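Local coordinates for folylpolyglutamate synthase protein FOLC (Mycobacterium tuberculosis, PDB 2VOS) that probably adds L-glutamate to dihydropteroate and to tetrahydrofolate polyglutamates, spending ATP, and is seen here with bound ADP, at residues R92-S98 with V168-E174; R107-D111 with M158-F163; A84-L89 with A325-F330; R62-H68 with N185-V191. All coordinates share one frame; numbering follows the deposited sequence.

Interaction 1: R92-S98 with V168-E174. With CO (cobalt (II) ion), chain E.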
loop_
_atom_site.group_PDB
_atom_site.type_symbol
_atom_site.label_atom_id
_atom_site.label_comp_id
_atom_site.label_asym_id
_atom_site.label_seq_id
_atom_site.Cartn_x
_atom_site.Cartn_y
_atom_site.Cartn_z
ATOM N N ARG A 92 -21.623 1.634 2.907
ATOM C CA ARG A 92 -20.851 2.816 3.037
ATOM C C ARG A 92 -19.563 2.414 3.690
ATOM O O ARG A 92 -19.579 1.723 4.736
ATOM C CB ARG A 92 -21.616 3.803 3.914
ATOM C CG ARG A 92 -20.948 5.095 3.964
ATOM C CD ARG A 92 -21.830 6.170 4.602
ATOM N NE ARG A 92 -21.220 7.377 4.157
ATOM C CZ ARG A 92 -21.238 8.492 4.844
ATOM N NH1 ARG A 92 -20.663 9.554 4.333
ATOM N NH2 ARG A 92 -21.880 8.525 6.006
ATOM N N THR A 93 -18.433 2.768 3.065
ATOM C CA THR A 93 -17.153 2.310 3.632
ATOM C C THR A 93 -16.343 3.430 4.319
ATOM O O THR A 93 -16.491 4.626 4.019
ATOM C CB THR A 93 -16.192 1.780 2.531
ATOM O OG1 THR A 93 -16.087 2.795 1.521
ATOM C CG2 THR A 93 -16.727 0.464 1.936
ATOM N N GLY A 94 -15.484 3.026 5.229
ATOM C CA GLY A 94 -14.374 3.911 5.641
ATOM C C GLY A 94 -13.135 3.090 5.353
ATOM O O GLY A 94 -13.150 1.861 5.490
ATOM N N ARG A 95 -12.049 3.750 4.958
ATOM C CA ARG A 95 -10.852 3.032 4.647
ATOM C C ARG A 95 -9.639 3.824 5.186
ATOM O O ARG A 95 -9.531 5.060 5.004
ATOM C CB ARG A 95 -10.702 2.846 3.111
ATOM C CG ARG A 95 -9.291 2.357 2.765
ATOM C CD ARG A 95 -9.157 1.941 1.284
ATOM N NE ARG A 95 -9.895 2.807 0.318
ATOM C CZ ARG A 95 -9.423 3.965 -0.164
ATOM N NH1 ARG A 95 -8.243 4.476 0.274
ATOM N NH2 ARG A 95 -10.122 4.618 -1.085
ATOM N N THR A 96 -8.741 3.117 5.869
ATOM C CA THR A 96 -7.548 3.775 6.323
ATOM C C THR A 96 -6.382 3.022 5.725
ATOM O O THR A 96 -6.305 1.784 5.780
ATOM C CB THR A 96 -7.478 4.011 7.859
ATOM O OG1 THR A 96 -6.241 4.663 8.180
ATOM C CG2 THR A 96 -7.635 2.736 8.688
ATOM N N THR A 97 -5.519 3.766 5.050
ATOM C CA THR A 97 -4.363 3.192 4.391
ATOM C C THR A 97 -3.106 3.993 4.751
ATOM O O THR A 97 -3.197 5.062 5.337
ATOM C CB THR A 97 -4.474 3.211 2.834
ATOM O OG1 THR A 97 -4.851 4.536 2.410
ATOM C CG2 THR A 97 -5.535 2.171 2.307
ATOM N N SER A 98 -1.941 3.415 4.428
ATOM C CA SER A 98 -0.663 4.035 4.689
ATOM C C SER A 98 0.402 3.367 3.807
ATOM O O SER A 98 0.189 2.266 3.204
ATOM C CB SER A 98 -0.293 3.985 6.171
ATOM O OG SER A 98 -0.295 2.635 6.556
ATOM N N VAL A 168 -19.934 4.755 9.097
ATOM C CA VAL A 168 -19.765 3.829 7.989
ATOM C C VAL A 168 -20.493 2.499 8.300
ATOM O O VAL A 168 -20.902 2.255 9.446
ATOM C CB VAL A 168 -18.267 3.551 7.714
ATOM C CG1 VAL A 168 -17.488 4.880 7.453
ATOM C CG2 VAL A 168 -17.629 2.800 8.864
ATOM N N ASP A 169 -20.708 1.674 7.276
ATOM C CA ASP A 169 -21.217 0.290 7.477
ATOM C C ASP A 169 -20.028 -0.690 7.690
ATOM O O ASP A 169 -20.157 -1.694 8.415
ATOM C CB ASP A 169 -21.986 -0.187 6.225
ATOM C CG ASP A 169 -23.221 0.570 6.004
ATOM O OD1 ASP A 169 -23.866 0.879 7.014
ATOM O OD2 ASP A 169 -23.555 0.857 4.819
ATOM N N VAL A 170 -18.909 -0.418 7.041
ATOM C CA VAL A 170 -17.747 -1.324 7.060
ATOM C C VAL A 170 -16.470 -0.519 6.980
ATOM O O VAL A 170 -16.338 0.432 6.158
ATOM C CB VAL A 170 -17.700 -2.291 5.800
ATOM C CG1 VAL A 170 -16.592 -3.356 6.021
ATOM C CG2 VAL A 170 -19.103 -2.966 5.547
ATOM N N ALA A 171 -15.487 -0.882 7.799
ATOM C CA ALA A 171 -14.189 -0.203 7.673
ATOM C C ALA A 171 -13.170 -1.151 7.041
ATOM O O ALA A 171 -13.165 -2.375 7.332
ATOM C CB ALA A 171 -13.680 0.264 9.021
ATOM N N VAL A 172 -12.276 -0.590 6.232
ATOM C CA VAL A 172 -11.243 -1.382 5.624
ATOM C C VAL A 172 -9.925 -0.836 6.169
ATOM O O VAL A 172 -9.611 0.368 5.996
ATOM C CB VAL A 172 -11.215 -1.179 4.066
ATOM C CG1 VAL A 172 -10.124 -2.094 3.480
ATOM C CG2 VAL A 172 -12.590 -1.519 3.472
ATOM N N VAL A 173 -9.168 -1.676 6.859
ATOM C CA VAL A 173 -8.129 -1.125 7.729
ATOM C C VAL A 173 -6.793 -1.743 7.381
ATOM O O VAL A 173 -6.594 -2.968 7.553
ATOM C CB VAL A 173 -8.442 -1.451 9.194
ATOM C CG1 VAL A 173 -7.245 -0.910 10.116
ATOM C CG2 VAL A 173 -9.824 -0.826 9.589
ATOM N N GLU A 174 -5.855 -0.937 6.902
ATOM C CA GLU A 174 -4.551 -1.462 6.565
ATOM C C GLU A 174 -3.608 -1.312 7.779
ATOM O O GLU A 174 -3.547 -0.258 8.388
ATOM C CB GLU A 174 -3.954 -0.678 5.391
ATOM C CG GLU A 174 -2.533 -0.988 5.085
ATOM C CD GLU A 174 -1.988 -0.211 3.872
ATOM O OE1 GLU A 174 -2.669 0.650 3.280
ATOM O OE2 GLU A 174 -0.842 -0.495 3.499
HETATM CO CO CO E . 0.411 0.431 2.002
HETATM O O HOH W 1 -3.242 2.485 7.873
HETATM O O HOH W 2 2.186 0.052 3.173
HETATM O O HOH W 3 1.538 1.404 0.515
#
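From Arg-92 to Thr-96 the backbone pairs in parallel with Asp-169 to Glu-174, the axes of strands 93-96 and 170-174 running 4.5 Å apart at 11°. The two are neighbours in the central sheet of the P-loop ATPase domain shared by Mur ligases and folylpolyglutamate synthases. The ladder climbs through Gly-94 N to Val-170 O, Val-172 N to Gly-94 O, Thr-96 N to Val-172 O and Glu-174 N to Thr-96 O. At its start Arg-92 O accepts from both Asp-169 N and Val-170 N, and Asp-169 turns back so that OD2 takes Arg-92 N at 2.8 Å, an almost straight bond (175°). The guanidinium of Arg-92 leads away to a salt bridge with Asp-111. Val-168 CG1 lies 3.5 Å from Gly-94 N, packing closely where the glycine has no side chain. Arg-95 and Val-172 share the face turned to helix 75-88, and Arg-95 NE pairs with Asp-83. On the other face Thr-96 CG2 lies beside Val-173 CG1 at 3.9 Å, while Thr-96 OG1 bonds to Arg-107 O. Beyond the last rung, Glu-174 is extended, CG anti to the backbone N (chi1 171°), which carries its carboxylate across Thr-97 to Ser-98, OE1 against Thr-97 CB. Ser-98 N reaches Glu-174 OE1 from above the carboxylate plane at 3.1 Å. Thr-76 also binds the cobalt ion, which Ser-98 O and Glu-174 OE2 each hold at 2.2 Å.

Interaction 2: R107-D111 with M158-F163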
loop_
_atom_site.group_PDB
_atom_site.type_symbol
_atom_site.label_atom_id
_atom_site.label_comp_id
_atom_site.label_asym_id
_atom_site.label_seq_id
_atom_site.Cartn_x
_atom_site.Cartn_y
_atom_site.Cartn_z
ATOM N N ARG A 107 -5.045 9.158 4.035
ATOM C CA ARG A 107 -5.038 8.069 5.063
ATOM C C ARG A 107 -6.419 7.795 5.628
ATOM O O ARG A 107 -6.592 6.778 6.273
ATOM C CB ARG A 107 -4.150 8.443 6.256
ATOM C CG ARG A 107 -2.675 8.610 5.784
ATOM C CD ARG A 107 -1.812 9.268 6.863
ATOM N NE ARG A 107 -0.384 9.147 6.467
ATOM C CZ ARG A 107 0.427 8.113 6.784
ATOM N NH1 ARG A 107 0.001 7.072 7.546
ATOM N NH2 ARG A 107 1.701 8.133 6.347
ATOM N N ILE A 108 -7.378 8.698 5.410
ATOM C CA ILE A 108 -8.739 8.462 5.911
ATOM C C ILE A 108 -9.713 8.771 4.806
ATOM O O ILE A 108 -9.857 9.931 4.412
ATOM C CB ILE A 108 -9.054 9.380 7.142
ATOM C CG1 ILE A 108 -7.916 9.261 8.180
ATOM C CG2 ILE A 108 -10.503 9.098 7.708
ATOM C CD1 ILE A 108 -7.950 10.330 9.334
ATOM N N SER A 109 -10.384 7.736 4.303
ATOM C CA SER A 109 -11.305 7.865 3.215
ATOM C C SER A 109 -12.658 7.397 3.662
ATOM O O SER A 109 -12.756 6.458 4.459
ATOM C CB SER A 109 -10.864 7.002 2.021
ATOM O OG SER A 109 -9.583 7.469 1.542
ATOM N N ILE A 110 -13.690 8.064 3.172
ATOM C CA ILE A 110 -15.116 7.640 3.416
ATOM C C ILE A 110 -15.765 7.605 2.045
ATOM O O ILE A 110 -15.493 8.528 1.247
ATOM C CB ILE A 110 -15.890 8.700 4.277
ATOM C CG1 ILE A 110 -15.197 8.933 5.648
ATOM C CG2 ILE A 110 -17.427 8.292 4.397
ATOM C CD1 ILE A 110 -15.243 7.760 6.530
ATOM N N ASP A 111 -16.506 6.536 1.754
ATOM C CA ASP A 111 -17.224 6.367 0.503
ATOM C C ASP A 111 -16.234 6.310 -0.645
ATOM O O ASP A 111 -16.570 6.754 -1.726
ATOM C CB ASP A 111 -18.168 7.558 0.242
ATOM C CG ASP A 111 -19.267 7.697 1.319
ATOM O OD1 ASP A 111 -19.945 6.674 1.612
ATOM O OD2 ASP A 111 -19.463 8.833 1.843
HETATM N N MSE A 158 -7.681 8.913 14.780
HETATM C CA MSE A 158 -8.470 9.772 13.902
HETATM C C MSE A 158 -9.310 8.988 12.904
HETATM O O MSE A 158 -10.495 9.306 12.691
HETATM C CB MSE A 158 -7.547 10.770 13.160
HETATM C CG MSE A 158 -6.977 11.853 14.074
HETATM SE SE MSE A 158 -5.569 12.825 13.085
HETATM C CE MSE A 158 -6.585 13.503 11.589
ATOM N N ALA A 159 -8.722 7.979 12.244
ATOM C CA ALA A 159 -9.486 7.224 11.243
ATOM C C ALA A 159 -10.707 6.569 11.963
ATOM O O ALA A 159 -11.891 6.617 11.468
ATOM C CB ALA A 159 -8.590 6.158 10.588
ATOM N N PHE A 160 -10.437 5.920 13.094
ATOM C CA PHE A 160 -11.490 5.191 13.799
ATOM C C PHE A 160 -12.600 6.123 14.275
ATOM O O PHE A 160 -13.772 5.732 14.230
ATOM C CB PHE A 160 -10.949 4.386 15.015
ATOM C CG PHE A 160 -10.057 3.220 14.640
ATOM C CD1 PHE A 160 -10.300 2.492 13.471
ATOM C CD2 PHE A 160 -8.999 2.834 15.454
ATOM C CE1 PHE A 160 -9.497 1.425 13.086
ATOM C CE2 PHE A 160 -8.194 1.689 15.094
ATOM C CZ PHE A 160 -8.448 1.006 13.902
ATOM N N ALA A 161 -12.224 7.307 14.777
ATOM C CA ALA A 161 -13.229 8.335 15.216
ATOM C C ALA A 161 -14.033 8.795 13.996
ATOM O O ALA A 161 -15.268 8.940 14.025
ATOM C CB ALA A 161 -12.486 9.532 15.832
ATOM N N ALA A 162 -13.330 9.063 12.902
ATOM C CA ALA A 162 -14.003 9.590 11.723
ATOM C C ALA A 162 -14.971 8.519 11.193
ATOM O O ALA A 162 -16.055 8.848 10.652
ATOM C CB ALA A 162 -12.958 9.922 10.639
ATOM N N PHE A 163 -14.609 7.238 11.298
ATOM C CA PHE A 163 -15.503 6.210 10.760
ATOM C C PHE A 163 -16.795 6.174 11.582
ATOM O O PHE A 163 -17.868 5.892 11.035
ATOM C CB PHE A 163 -14.855 4.800 10.766
ATOM C CG PHE A 163 -13.628 4.693 9.869
ATOM C CD1 PHE A 163 -13.426 5.618 8.830
ATOM C CD2 PHE A 163 -12.682 3.676 10.080
ATOM C CE1 PHE A 163 -12.294 5.492 8.003
ATOM C CE2 PHE A 163 -11.559 3.529 9.258
ATOM C CZ PHE A 163 -11.354 4.441 8.235
#
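The ring of Phe-163 has Ala-159 O, from its own helix, over one face, 3.0 Å above the plane and displaced toward the rim. Ile-110 CD1 comes in at the edge, 3.6 Å from Phe-163 CD1. Two further neighbours approach obliquely: Ser-109 O lies 3.7 Å from Phe-163 CE1, and Ile-108 CG2 lies 4.0 Å from the same ring carbon. In Ile-110, CG1 lies beside the backbone N, and chi2 of -67° turns CD1 to the ring. This is alpha/beta layering: helix 151-165 lies on the sheet of the ATPase domain, and the segment 158-163 runs nearly along strand 108-110, with axes 8.9 Å apart at 16°. Ile-108 points toward the helix and spreads its branches over successive turns. Ile-108 CG2 meets Ala-162 CB at 3.9 Å, whereas Ile-108 CD1 is led the other way, to 3.9 Å from CB of selenomethionine Met-158. Between these ends Ile-108 CG1 lies 4.0 Å from Ala-159 CB. The small alanines let the isoleucine sit close to the helix backbone. The Met-158 side chain also touches Tyr-120, Thr-123 and Ile-127 of helix 117-140; Ala-159 and Phe-163 extend the apolar layer to Thr-96 on the adjoining strand 93-96.

Interaction 3: A84-L89 with A325-F330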
loop_
_atom_site.group_PDB
_atom_site.type_symbol
_atom_site.label_atom_id
_atom_site.label_comp_id
_atom_site.label_asym_id
_atom_site.label_seq_id
_atom_site.Cartn_x
_atom_site.Cartn_y
_atom_site.Cartn_z
ATOM N N ALA A 84 -13.609 -0.662 -3.077
ATOM C CA ALA A 84 -14.371 -0.592 -4.318
ATOM C C ALA A 84 -15.502 -1.653 -4.387
ATOM O O ALA A 84 -16.629 -1.338 -4.813
ATOM C CB ALA A 84 -13.423 -0.759 -5.544
ATOM N N LEU A 85 -15.177 -2.909 -4.051
ATOM C CA LEU A 85 -16.164 -4.003 -4.079
ATOM C C LEU A 85 -17.302 -3.758 -3.055
ATOM O O LEU A 85 -18.485 -3.889 -3.382
ATOM C CB LEU A 85 -15.471 -5.340 -3.776
ATOM C CG LEU A 85 -14.526 -5.875 -4.862
ATOM C CD1 LEU A 85 -13.712 -7.047 -4.259
ATOM C CD2 LEU A 85 -15.306 -6.409 -6.106
ATOM N N VAL A 86 -16.975 -3.367 -1.820
ATOM C CA VAL A 86 -18.005 -3.146 -0.816
ATOM C C VAL A 86 -18.901 -1.952 -1.225
ATOM O O VAL A 86 -20.181 -1.957 -1.043
ATOM C CB VAL A 86 -17.374 -2.934 0.576
ATOM C CG1 VAL A 86 -18.429 -2.429 1.596
ATOM C CG2 VAL A 86 -16.661 -4.207 1.007
ATOM N N THR A 87 -18.289 -0.946 -1.823
ATOM C CA THR A 87 -19.029 0.223 -2.307
ATOM C C THR A 87 -19.974 -0.142 -3.497
ATOM O O THR A 87 -21.087 0.377 -3.604
ATOM C CB THR A 87 -17.999 1.347 -2.755
ATOM O OG1 THR A 87 -17.262 1.803 -1.576
ATOM C CG2 THR A 87 -18.738 2.520 -3.395
ATOM N N ALA A 88 -19.490 -0.973 -4.405
ATOM C CA ALA A 88 -20.286 -1.521 -5.544
ATOM C C ALA A 88 -21.477 -2.364 -5.019
ATOM O O ALA A 88 -22.506 -2.519 -5.721
ATOM C CB ALA A 88 -19.400 -2.424 -6.443
ATOM N N LEU A 89 -21.341 -2.906 -3.805
ATOM C CA LEU A 89 -22.415 -3.647 -3.140
ATOM C C LEU A 89 -23.243 -2.668 -2.292
ATOM O O LEU A 89 -24.126 -3.079 -1.511
ATOM C CB LEU A 89 -21.802 -4.705 -2.228
ATOM C CG LEU A 89 -21.170 -5.800 -3.068
ATOM C CD1 LEU A 89 -20.268 -6.686 -2.184
ATOM C CD2 LEU A 89 -22.379 -6.586 -3.710
ATOM N N ALA A 325 -22.090 -6.547 -9.712
ATOM C CA ALA A 325 -21.524 -5.643 -8.711
ATOM C C ALA A 325 -20.006 -5.899 -8.580
ATOM O O ALA A 325 -19.164 -4.976 -8.423
ATOM C CB ALA A 325 -22.234 -5.867 -7.348
ATOM N N VAL A 326 -19.622 -7.178 -8.646
ATOM C CA VAL A 326 -18.184 -7.490 -8.619
ATOM C C VAL A 326 -17.487 -6.852 -9.863
ATOM O O VAL A 326 -16.430 -6.282 -9.731
ATOM C CB VAL A 326 -17.962 -8.995 -8.627
ATOM C CG1 VAL A 326 -16.504 -9.366 -8.972
ATOM C CG2 VAL A 326 -18.520 -9.671 -7.272
ATOM N N ARG A 327 -18.042 -7.019 -11.067
ATOM C CA ARG A 327 -17.440 -6.390 -12.249
ATOM C C ARG A 327 -17.362 -4.872 -12.085
ATOM O O ARG A 327 -16.318 -4.266 -12.389
ATOM C CB ARG A 327 -18.223 -6.722 -13.490
ATOM C CG ARG A 327 -17.811 -8.061 -14.071
ATOM C CD ARG A 327 -18.585 -8.489 -15.348
ATOM N NE ARG A 327 -19.986 -8.851 -15.050
ATOM C CZ ARG A 327 -20.368 -10.039 -14.564
ATOM N NH1 ARG A 327 -21.662 -10.265 -14.304
ATOM N NH2 ARG A 327 -19.466 -11.007 -14.299
ATOM N N ALA A 328 -18.454 -4.271 -11.620
ATOM C CA ALA A 328 -18.484 -2.786 -11.411
ATOM C C ALA A 328 -17.466 -2.312 -10.353
ATOM O O ALA A 328 -16.837 -1.254 -10.538
ATOM C CB ALA A 328 -19.923 -2.291 -11.097
ATOM N N GLY A 329 -17.278 -3.063 -9.253
ATOM C CA GLY A 329 -16.333 -2.653 -8.230
ATOM C C GLY A 329 -14.910 -2.696 -8.745
ATOM O O GLY A 329 -14.127 -1.740 -8.583
ATOM N N PHE A 330 -14.570 -3.785 -9.421
ATOM C CA PHE A 330 -13.208 -3.879 -9.990
ATOM C C PHE A 330 -12.934 -2.827 -11.056
ATOM O O PHE A 330 -11.850 -2.244 -11.071
ATOM C CB PHE A 330 -12.951 -5.286 -10.535
ATOM C CG PHE A 330 -12.557 -6.244 -9.461
ATOM C CD1 PHE A 330 -11.499 -5.944 -8.624
ATOM C CD2 PHE A 330 -13.272 -7.450 -9.271
ATOM C CE1 PHE A 330 -11.124 -6.817 -7.581
ATOM C CE2 PHE A 330 -12.875 -8.367 -8.263
ATOM C CZ PHE A 330 -11.776 -8.054 -7.454
#
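Ala-88 CB is the bump that enters the hollow at Gly-329, sitting 3.6 Å from Gly-329 CA and 3.2 Å from Ala-325 O. The absence of a side chain at Gly-329 brings the backbones together: Leu-85 CA and Gly-329 CA are 4.4 Å apart, and the axes of the segments 84-88 and 325-330 approach to 7.7 Å, crossing at 132°. One turn back along helix 75-88, Ala-84 CB rests against Gly-329 O at 3.3 Å, so two alanine methyls straddle the glycine. Leu-85 supplies the larger knob. Its CD2 points over one face of the Phe-330 ring, 4.0 Å from the centroid and 18° off the normal, and also reaches Val-326 O. Leu-85 CD1 meets the same ring at CZ, so both branches bear on the aromatic. At the far end, just past the helix, Leu-89 CD2 closes on Ala-325 CB at 3.7 Å. Phe-330 also touches Ile-289 and Leu-291 of strand 284-291, and Val-309 of helix 296-312 touches Leu-85 and Leu-89. Small residues thus join the P-loop helix 75-88 to the helix 323-331. Ala-325 O and Val-326 O, which the methyls face, already accept from Gly-329 N and Phe-330 N, so cohesion across this pair rests on close apolar fit and a CH-pi contact.

Interaction 4: R62-H68 with N185-V191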
loop_
_atom_site.group_PDB
_atom_site.type_symbol
_atom_site.label_atom_id
_atom_site.label_comp_id
_atom_site.label_asym_id
_atom_site.label_seq_id
_atom_site.Cartn_x
_atom_site.Cartn_y
_atom_site.Cartn_z
ATOM N N ARG A 62 -14.937 -0.205 17.764
ATOM C CA ARG A 62 -15.757 -1.410 17.921
ATOM C C ARG A 62 -17.203 -1.216 17.456
ATOM O O ARG A 62 -18.024 -2.138 17.625
ATOM C CB ARG A 62 -15.717 -1.915 19.388
ATOM C CG ARG A 62 -14.260 -2.345 19.754
ATOM C CD ARG A 62 -14.136 -3.189 21.023
ATOM N NE ARG A 62 -12.704 -3.411 21.289
ATOM C CZ ARG A 62 -11.984 -4.385 20.733
ATOM N NH1 ARG A 62 -10.689 -4.495 21.008
ATOM N NH2 ARG A 62 -12.573 -5.253 19.919
ATOM N N SER A 63 -17.520 -0.061 16.832
ATOM C CA SER A 63 -18.941 0.211 16.495
ATOM C C SER A 63 -19.246 -0.077 15.001
ATOM O O SER A 63 -20.387 0.122 14.579
ATOM C CB SER A 63 -19.330 1.668 16.814
ATOM O OG SER A 63 -18.532 2.615 16.045
ATOM N N TYR A 64 -18.312 -0.685 14.278
ATOM C CA TYR A 64 -18.569 -1.160 12.928
ATOM C C TYR A 64 -17.630 -2.322 12.801
ATOM O O TYR A 64 -16.634 -2.416 13.516
ATOM C CB TYR A 64 -18.215 -0.074 11.866
ATOM C CG TYR A 64 -16.995 0.756 12.299
ATOM C CD1 TYR A 64 -15.692 0.285 12.145
ATOM C CD2 TYR A 64 -17.178 1.981 12.882
ATOM C CE1 TYR A 64 -14.588 1.023 12.593
ATOM C CE2 TYR A 64 -16.090 2.758 13.320
ATOM C CZ TYR A 64 -14.831 2.268 13.197
ATOM O OH TYR A 64 -13.832 3.082 13.615
ATOM N N PRO A 65 -17.931 -3.236 11.895
ATOM C CA PRO A 65 -17.026 -4.359 11.607
ATOM C C PRO A 65 -15.957 -3.899 10.630
ATOM O O PRO A 65 -16.215 -2.914 9.893
ATOM C CB PRO A 65 -17.948 -5.366 10.898
ATOM C CG PRO A 65 -18.893 -4.478 10.153
ATOM C CD PRO A 65 -19.197 -3.314 11.147
ATOM N N SER A 66 -14.790 -4.544 10.635
ATOM C CA SER A 66 -13.665 -4.155 9.776
ATOM C C SER A 66 -13.141 -5.345 9.009
ATOM O O SER A 66 -13.252 -6.500 9.444
ATOM C CB SER A 66 -12.445 -3.660 10.615
ATOM O OG SER A 66 -12.683 -2.410 11.297
ATOM N N ILE A 67 -12.489 -5.055 7.897
ATOM C CA ILE A 67 -11.679 -6.029 7.215
ATOM C C ILE A 67 -10.252 -5.478 7.309
ATOM O O ILE A 67 -9.997 -4.308 6.944
ATOM C CB ILE A 67 -12.110 -6.101 5.707
ATOM C CG1 ILE A 67 -13.582 -6.551 5.598
ATOM C CG2 ILE A 67 -11.159 -6.985 4.870
ATOM C CD1 ILE A 67 -14.187 -6.212 4.201
ATOM N N HIS A 68 -9.350 -6.306 7.816
ATOM C CA HIS A 68 -8.091 -5.887 8.390
ATOM C C HIS A 68 -6.996 -6.511 7.553
ATOM O O HIS A 68 -6.970 -7.717 7.326
ATOM C CB HIS A 68 -8.020 -6.332 9.862
ATOM C CG HIS A 68 -6.985 -5.603 10.673
ATOM N ND1 HIS A 68 -6.697 -5.927 11.982
ATOM C CD2 HIS A 68 -6.196 -4.544 10.365
ATOM C CE1 HIS A 68 -5.768 -5.104 12.443
ATOM N NE2 HIS A 68 -5.455 -4.248 11.483
ATOM N N ASN A 185 -4.367 -2.688 15.648
ATOM C CA ASN A 185 -4.738 -4.036 16.098
ATOM C C ASN A 185 -5.605 -4.003 17.381
ATOM O O ASN A 185 -5.361 -4.734 18.313
ATOM C CB ASN A 185 -3.501 -4.910 16.274
ATOM C CG ASN A 185 -3.838 -6.397 16.303
ATOM O OD1 ASN A 185 -4.821 -6.817 15.690
ATOM N ND2 ASN A 185 -3.027 -7.190 16.995
ATOM N N VAL A 186 -6.630 -3.169 17.399
ATOM C CA VAL A 186 -7.527 -3.057 18.522
ATOM C C VAL A 186 -8.959 -3.240 18.014
ATOM O O VAL A 186 -9.903 -2.752 18.650
ATOM C CB VAL A 186 -7.421 -1.617 19.181
ATOM C CG1 VAL A 186 -6.162 -1.534 19.965
ATOM C CG2 VAL A 186 -7.436 -0.500 18.099
ATOM N N ILE A 187 -9.124 -3.913 16.860
ATOM C CA ILE A 187 -10.430 -4.026 16.227
ATOM C C ILE A 187 -11.080 -5.426 16.169
ATOM O O ILE A 187 -12.331 -5.507 15.893
ATOM C CB ILE A 187 -10.423 -3.450 14.826
ATOM C CG1 ILE A 187 -9.273 -4.029 13.982
ATOM C CG2 ILE A 187 -10.298 -1.959 14.943
ATOM C CD1 ILE A 187 -9.275 -3.479 12.491
ATOM N N ASN A 188 -10.285 -6.496 16.416
ATOM C CA ASN A 188 -10.833 -7.842 16.471
ATOM C C ASN A 188 -11.583 -8.109 15.153
ATOM O O ASN A 188 -12.707 -8.552 15.173
ATOM C CB ASN A 188 -11.776 -7.936 17.684
ATOM C CG ASN A 188 -12.196 -9.359 18.020
ATOM O OD1 ASN A 188 -11.493 -10.331 17.725
ATOM N ND2 ASN A 188 -13.346 -9.489 18.669
ATOM N N ALA A 189 -10.952 -7.858 14.007
ATOM C CA ALA A 189 -11.664 -7.879 12.750
ATOM C C ALA A 189 -12.254 -9.256 12.430
ATOM O O ALA A 189 -11.576 -10.290 12.610
ATOM C CB ALA A 189 -10.770 -7.419 11.647
ATOM N N PRO A 190 -13.505 -9.272 11.918
ATOM C CA PRO A 190 -14.086 -10.590 11.535
ATOM C C PRO A 190 -13.416 -11.179 10.254
ATOM O O PRO A 190 -13.562 -12.380 9.960
ATOM C CB PRO A 190 -15.560 -10.272 11.284
ATOM C CG PRO A 190 -15.595 -8.745 10.996
ATOM C CD PRO A 190 -14.468 -8.148 11.782
ATOM N N VAL A 191 -12.723 -10.341 9.492
ATOM C CA VAL A 191 -11.990 -10.829 8.321
ATOM C C VAL A 191 -10.576 -10.228 8.396
ATOM O O VAL A 191 -10.414 -9.001 8.493
ATOM C CB VAL A 191 -12.605 -10.396 6.981
ATOM C CG1 VAL A 191 -11.731 -10.886 5.862
ATOM C CG2 VAL A 191 -14.026 -11.005 6.817
HETATM O O HOH W 4 -14.079 -5.306 13.542
HETATM O O HOH W 5 -8.021 -7.748 13.778
#
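Asn-185 OD1 comes to the edge of the His-68 ring, 3.8 Å from CE1, with amide and imidazole planes 42° apart; Asn-185 ND2 is bound by Arg-180 O and Gly-218 O. Val-186 O lies over one face of the Arg-62 guanidinium, 3.0 Å from NH1, but the angle is too poor for a hydrogen bond; Gln-61 NE2 supplies one. Ile-187 then sets CD1 over the centre of the His-68 ring, 3.6 Å from the centroid and 13° off the normal. Its chi1 of 51° wedges CG1 between backbone N and carbonyl carbon, which aims the methyl there and also at Ser-66 CB. Asn-188 CB meets the guanidinium edge in its plane, near NH2. Ala-189 CB packs on His-68 CB at 3.5 Å, while a water links Ala-189 N to His-68 ND1; Thr-184 OG1 bonds NE2, so the imidazole is held at both nitrogens. Pro-190 brings CD to 3.1 Å from Ser-66 O, a buried carbonyl that finds no polar partner. Val-191 finally bridges Ile-67 in parallel: His-68 N donates to Val-191 O at 3.0 Å, and Ile-67 CG2 lies beside Val-191 CG1. Here strand 191-194 joins strand 66-70, which leads to the ADP-binding P-loop, within the parallel sheet characteristic of P-loop ATPases.

Interactions 1, 2 and 4 share one sheet. Strand 93-96 links interactions 1 and 2 through Arg-95 N to Ser-109 O (2.8 Å), and Arg-95 N also packs on Phe-163 CZ (3.4 Å). On the far side of strand 170-174, Val-173 N to Ile-67 O (2.8 Å) ties interaction 1 to interaction 4. Helix 151-165 also meets interaction 4 directly, Tyr-64 OH bonding to Phe-160 O. Interaction 3 lies about 15 Å from interaction 1, centre to centre, touching it where Val-86 packs on Thr-93. Interaction 1 alone holds metal ligands, and its Glu-174 side chain comes about 3 Å from ADP; the His-68 side chain in interaction 4 is about 12 Å from the nucleotide.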